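Local atomic coordinates of Esterase/lipase-like protein (Caldicellulosiruptor lactoaceticus 6A, PDB entry 6A6O), a protein that hydrolyses acetyl esters and beta-1,4-xylosides, a bifunctional enzyme probably built on the alpha/beta-hydrolase fold. Residues 24-34 against 93-104. Numbering follows the deposited sequence.
Sequences WENQNDIPLFD and RVQPYKHPAPLL
The guanidinium of R93 has the CG2 methyl of I30 3.4 Å above one face, offset toward its rim, and the CB of A101 over the centre of the other. In its plane, NH1 and NH2 converge end-on on the carbonyl oxygen of P31. The bond from R93 NH1 to P31 O is 2.7 Å; that from NH2 is longer and more bent (136°). R93 CD rests over the centre of the Y97 ring, and the bend at chi3 (-78°) beyond it turns the guanidinium toward P31. The edge of that ring faces L32 O, which sits 3.2 Å from Y97 CE1, and the Y97 hydroxyl accepts a nearly straight bond from the backbone N of D34 while lying close to F33 CD1. L32 CD1 lies 3.6 Å from P100 CD, and L104 CD1 packs on P31 CB and CG. The type II turn from I30 to F33 is thus held against the loop that leads into helix 101-115 and against the first turn of that helix. Since NH2 also forms a salt bridge with D105, the charge of the buried arginine is probably balanced by that carboxylate, while the P31 carbonyl takes two of its N-H groups, which probably limits rotation of the guanidinium.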
loop_
_atom_site.group_PDB
_atom_site.type_symbol
_atom_site.label_atom_id
_atom_site.label_comp_id
_atom_site.label_asym_id
_atom_site.label_seq_id
_atom_site.Cartn_x
_atom_site.Cartn_y
_atom_site.Cartn_z
ATOM N N TRP A 24 -12.127 -8.623 8.759
ATOM C CA TRP A 24 -13.465 -9.203 8.805
ATOM C C TRP A 24 -13.789 -9.538 10.255
ATOM O O TRP A 24 -13.064 -10.315 10.886
ATOM C CB TRP A 24 -13.562 -10.453 7.925
ATOM C CG TRP A 24 -13.528 -10.132 6.456
ATOM C CD1 TRP A 24 -14.586 -9.809 5.663
ATOM C CD2 TRP A 24 -12.364 -10.079 5.617
ATOM N NE1 TRP A 24 -14.159 -9.565 4.376
ATOM C CE2 TRP A 24 -12.800 -9.725 4.321
ATOM C CE3 TRP A 24 -11.003 -10.304 5.835
ATOM C CZ2 TRP A 24 -11.919 -9.583 3.246
ATOM C CZ3 TRP A 24 -10.124 -10.165 4.764
ATOM C CH2 TRP A 24 -10.591 -9.815 3.488
ATOM N N GLU A 25 -14.849 -8.916 10.779
ATOM C CA GLU A 25 -15.362 -9.203 12.117
ATOM C C GLU A 25 -15.426 -10.703 12.393
ATOM O O GLU A 25 -14.871 -11.200 13.382
ATOM C CB GLU A 25 -16.753 -8.577 12.254
ATOM C CG GLU A 25 -17.088 -7.985 13.609
ATOM C CD GLU A 25 -18.507 -7.434 13.646
ATOM O OE1 GLU A 25 -18.884 -6.806 14.659
ATOM O OE2 GLU A 25 -19.246 -7.632 12.654
ATOM N N ASN A 26 -16.096 -11.432 11.502
ATOM C CA ASN A 26 -16.287 -12.873 11.615
ATOM C C ASN A 26 -15.246 -13.591 10.763
ATOM O O ASN A 26 -15.218 -13.418 9.539
ATOM C CB ASN A 26 -17.702 -13.248 11.170
ATOM C CG ASN A 26 -18.050 -14.699 11.463
ATOM O OD1 ASN A 26 -17.198 -15.494 11.871
ATOM N ND2 ASN A 26 -19.313 -15.055 11.243
ATOM N N GLN A 27 -14.403 -14.405 11.408
ATOM C CA GLN A 27 -13.403 -15.176 10.676
ATOM C C GLN A 27 -14.023 -16.045 9.591
ATOM O O GLN A 27 -13.340 -16.395 8.622
ATOM C CB GLN A 27 -12.597 -16.056 11.633
ATOM C CG GLN A 27 -11.854 -15.297 12.713
ATOM C CD GLN A 27 -10.779 -16.134 13.376
ATOM O OE1 GLN A 27 -10.646 -17.333 13.108
ATOM N NE2 GLN A 27 -9.998 -15.504 14.249
ATOM N N ASN A 28 -15.301 -16.407 9.731
ATOM C CA ASN A 28 -15.968 -17.188 8.701
ATOM C C ASN A 28 -16.246 -16.379 7.445
ATOM O O ASN A 28 -16.617 -16.965 6.424
ATOM C CB ASN A 28 -17.274 -17.769 9.249
ATOM C CG ASN A 28 -17.038 -18.893 10.237
ATOM O OD1 ASN A 28 -15.937 -19.446 10.318
ATOM N ND2 ASN A 28 -18.075 -19.245 10.991
ATOM N N ASP A 29 -16.080 -15.059 7.493
ATOM C CA ASP A 29 -16.292 -14.206 6.335
ATOM C C ASP A 29 -15.000 -13.886 5.591
ATOM O O ASP A 29 -15.054 -13.201 4.565
ATOM C CB ASP A 29 -16.979 -12.901 6.756
ATOM C CG ASP A 29 -18.422 -13.108 7.180
ATOM O OD1 ASP A 29 -19.102 -13.972 6.587
ATOM O OD2 ASP A 29 -18.873 -12.409 8.114
ATOM N N ILE A 30 -13.851 -14.345 6.080
ATOM C CA ILE A 30 -12.572 -14.096 5.411
ATOM C C ILE A 30 -12.520 -14.906 4.123
ATOM O O ILE A 30 -12.541 -16.142 4.183
ATOM C CB ILE A 30 -11.377 -14.457 6.305
ATOM C CG1 ILE A 30 -11.432 -13.701 7.633
ATOM C CG2 ILE A 30 -10.053 -14.168 5.566
ATOM C CD1 ILE A 30 -10.363 -14.119 8.586
ATOM N N PRO A 31 -12.433 -14.274 2.950
ATOM C CA PRO A 31 -12.371 -15.049 1.704
ATOM C C PRO A 31 -11.067 -15.827 1.602
ATOM O O PRO A 31 -10.002 -15.336 1.980
ATOM C CB PRO A 31 -12.483 -13.979 0.607
ATOM C CG PRO A 31 -12.089 -12.689 1.264
ATOM C CD PRO A 31 -12.529 -12.826 2.706
ATOM N N LEU A 32 -11.165 -17.058 1.093
ATOM C CA LEU A 32 -10.018 -17.939 0.875
ATOM C C LEU A 32 -9.266 -18.234 2.168
ATOM O O LEU A 32 -8.076 -18.567 2.147
ATOM C CB LEU A 32 -9.065 -17.354 -0.188
ATOM C CG LEU A 32 -9.770 -16.918 -1.481
ATOM C CD1 LEU A 32 -8.796 -16.302 -2.479
ATOM C CD2 LEU A 32 -10.495 -18.081 -2.125
ATOM N N PHE A 33 -9.952 -18.143 3.305
ATOM C CA PHE A 33 -9.310 -18.376 4.590
ATOM C C PHE A 33 -8.984 -19.854 4.775
ATOM O O PHE A 33 -9.767 -20.737 4.405
ATOM C CB PHE A 33 -10.215 -17.885 5.716
ATOM C CG PHE A 33 -9.542 -17.831 7.056
ATOM C CD1 PHE A 33 -8.498 -16.954 7.288
ATOM C CD2 PHE A 33 -9.963 -18.654 8.088
ATOM C CE1 PHE A 33 -7.881 -16.903 8.526
ATOM C CE2 PHE A 33 -9.347 -18.607 9.323
ATOM C CZ PHE A 33 -8.307 -17.732 9.540
ATOM N N ASP A 34 -7.811 -20.117 5.339
ATOM C CA ASP A 34 -7.383 -21.466 5.696
ATOM C C ASP A 34 -7.393 -21.586 7.215
ATOM O O ASP A 34 -6.420 -21.182 7.875
ATOM C CB ASP A 34 -5.989 -21.761 5.138
ATOM C CG ASP A 34 -5.434 -23.101 5.595
ATOM O OD1 ASP A 34 -6.190 -23.920 6.155
ATOM O OD2 ASP A 34 -4.224 -23.333 5.392
ATOM N N ARG A 93 -2.204 -11.074 4.306
ATOM C CA ARG A 93 -1.789 -12.470 4.256
ATOM C C ARG A 93 -0.582 -12.661 3.343
ATOM O O ARG A 93 -0.424 -11.973 2.324
ATOM C CB ARG A 93 -2.943 -13.341 3.775
ATOM C CG ARG A 93 -3.917 -13.707 4.886
ATOM C CD ARG A 93 -5.131 -14.435 4.347
ATOM N NE ARG A 93 -6.098 -13.536 3.732
ATOM C CZ ARG A 93 -7.224 -13.941 3.163
ATOM N NH1 ARG A 93 -7.511 -15.241 3.120
ATOM N NH2 ARG A 93 -8.057 -13.060 2.627
ATOM N N VAL A 94 0.265 -13.625 3.713
ATOM C CA VAL A 94 1.464 -13.976 2.974
ATOM C C VAL A 94 1.527 -15.498 2.832
ATOM O O VAL A 94 0.631 -16.213 3.271
ATOM C CB VAL A 94 2.742 -13.430 3.645
ATOM C CG1 VAL A 94 2.748 -11.908 3.617
ATOM C CG2 VAL A 94 2.865 -13.943 5.090
ATOM N N GLN A 95 2.610 -15.971 2.218
ATOM C CA GLN A 95 2.847 -17.393 2.001
ATOM C C GLN A 95 2.579 -18.176 3.288
ATOM O O GLN A 95 3.029 -17.763 4.361
ATOM C CB GLN A 95 4.294 -17.600 1.549
ATOM C CG GLN A 95 4.613 -18.957 0.952
ATOM C CD GLN A 95 6.039 -19.028 0.440
ATOM O OE1 GLN A 95 6.995 -18.969 1.218
ATOM N NE2 GLN A 95 6.190 -19.139 -0.873
ATOM N N PRO A 96 1.878 -19.326 3.222
ATOM C CA PRO A 96 1.479 -20.061 2.016
ATOM C C PRO A 96 0.219 -19.566 1.328
ATOM O O PRO A 96 -0.229 -20.203 0.380
ATOM C CB PRO A 96 1.263 -21.488 2.543
ATOM C CG PRO A 96 0.805 -21.292 3.929
ATOM C CD PRO A 96 1.514 -20.061 4.450
ATOM N N TYR A 97 -0.374 -18.474 1.797
ATOM C CA TYR A 97 -1.434 -17.881 1.002
ATOM C C TYR A 97 -0.852 -17.395 -0.323
ATOM O O TYR A 97 0.345 -17.116 -0.438
ATOM C CB TYR A 97 -2.101 -16.722 1.740
ATOM C CG TYR A 97 -3.062 -17.131 2.842
ATOM C CD1 TYR A 97 -4.366 -17.504 2.552
ATOM C CD2 TYR A 97 -2.664 -17.119 4.173
ATOM C CE1 TYR A 97 -5.255 -17.861 3.561
ATOM C CE2 TYR A 97 -3.543 -17.474 5.190
ATOM C CZ TYR A 97 -4.832 -17.844 4.874
ATOM O OH TYR A 97 -5.706 -18.193 5.876
ATOM N N LYS A 98 -1.714 -17.324 -1.333
ATOM C CA LYS A 98 -1.341 -16.883 -2.670
ATOM C C LYS A 98 -2.349 -15.852 -3.153
ATOM O O LYS A 98 -3.385 -15.617 -2.521
ATOM C CB LYS A 98 -1.291 -18.057 -3.658
ATOM C CG LYS A 98 -0.111 -18.971 -3.446
ATOM C CD LYS A 98 -0.012 -20.013 -4.533
ATOM C CE LYS A 98 1.368 -20.635 -4.514
ATOM N NZ LYS A 98 1.822 -20.901 -3.117
ATOM N N HIS A 99 -2.041 -15.249 -4.296
ATOM C CA HIS A 99 -3.026 -14.436 -4.990
ATOM C C HIS A 99 -4.331 -15.217 -5.124
ATOM O O HIS A 99 -4.299 -16.419 -5.428
ATOM C CB HIS A 99 -2.502 -14.052 -6.379
ATOM C CG HIS A 99 -3.521 -13.376 -7.239
ATOM N ND1 HIS A 99 -3.832 -12.039 -7.114
ATOM C CD2 HIS A 99 -4.317 -13.857 -8.221
ATOM C CE1 HIS A 99 -4.768 -11.723 -7.992
ATOM N NE2 HIS A 99 -5.077 -12.808 -8.675
ATOM N N PRO A 100 -5.500 -14.575 -4.932
ATOM C CA PRO A 100 -5.652 -13.141 -4.675
ATOM C C PRO A 100 -5.819 -12.745 -3.215
ATOM O O PRO A 100 -6.304 -11.632 -2.975
ATOM C CB PRO A 100 -6.926 -12.801 -5.435
ATOM C CG PRO A 100 -7.761 -14.032 -5.280
ATOM C CD PRO A 100 -6.797 -15.198 -5.265
ATOM N N ALA A 101 -5.436 -13.610 -2.276
ATOM C CA ALA A 101 -5.666 -13.294 -0.864
ATOM C C ALA A 101 -5.063 -11.955 -0.448
ATOM O O ALA A 101 -5.782 -11.151 0.174
ATOM C CB ALA A 101 -5.152 -14.432 0.023
ATOM N N PRO A 102 -3.790 -11.643 -0.728
ATOM C CA PRO A 102 -3.276 -10.339 -0.275
ATOM C C PRO A 102 -4.049 -9.171 -0.856
ATOM O O PRO A 102 -4.314 -8.199 -0.141
ATOM C CB PRO A 102 -1.809 -10.351 -0.731
ATOM C CG PRO A 102 -1.471 -11.807 -0.860
ATOM C CD PRO A 102 -2.734 -12.441 -1.375
ATOM N N LEU A 103 -4.437 -9.248 -2.136
ATOM C CA LEU A 103 -5.167 -8.143 -2.743
ATOM C C LEU A 103 -6.559 -8.005 -2.138
ATOM O O LEU A 103 -7.055 -6.890 -1.954
ATOM C CB LEU A 103 -5.246 -8.335 -4.263
ATOM C CG LEU A 103 -5.984 -7.254 -5.061
ATOM C CD1 LEU A 103 -5.420 -5.874 -4.761
ATOM C CD2 LEU A 103 -5.936 -7.552 -6.575
ATOM N N LEU A 104 -7.208 -9.128 -1.814
ATOM C CA LEU A 104 -8.496 -9.046 -1.136
ATOM C C LEU A 104 -8.358 -8.361 0.218
ATOM O O LEU A 104 -9.224 -7.567 0.611
ATOM C CB LEU A 104 -9.091 -10.441 -0.971
ATOM C CG LEU A 104 -9.537 -11.089 -2.277
ATOM C CD1 LEU A 104 -9.933 -12.535 -2.013
ATOM C CD2 LEU A 104 -10.695 -10.306 -2.885
#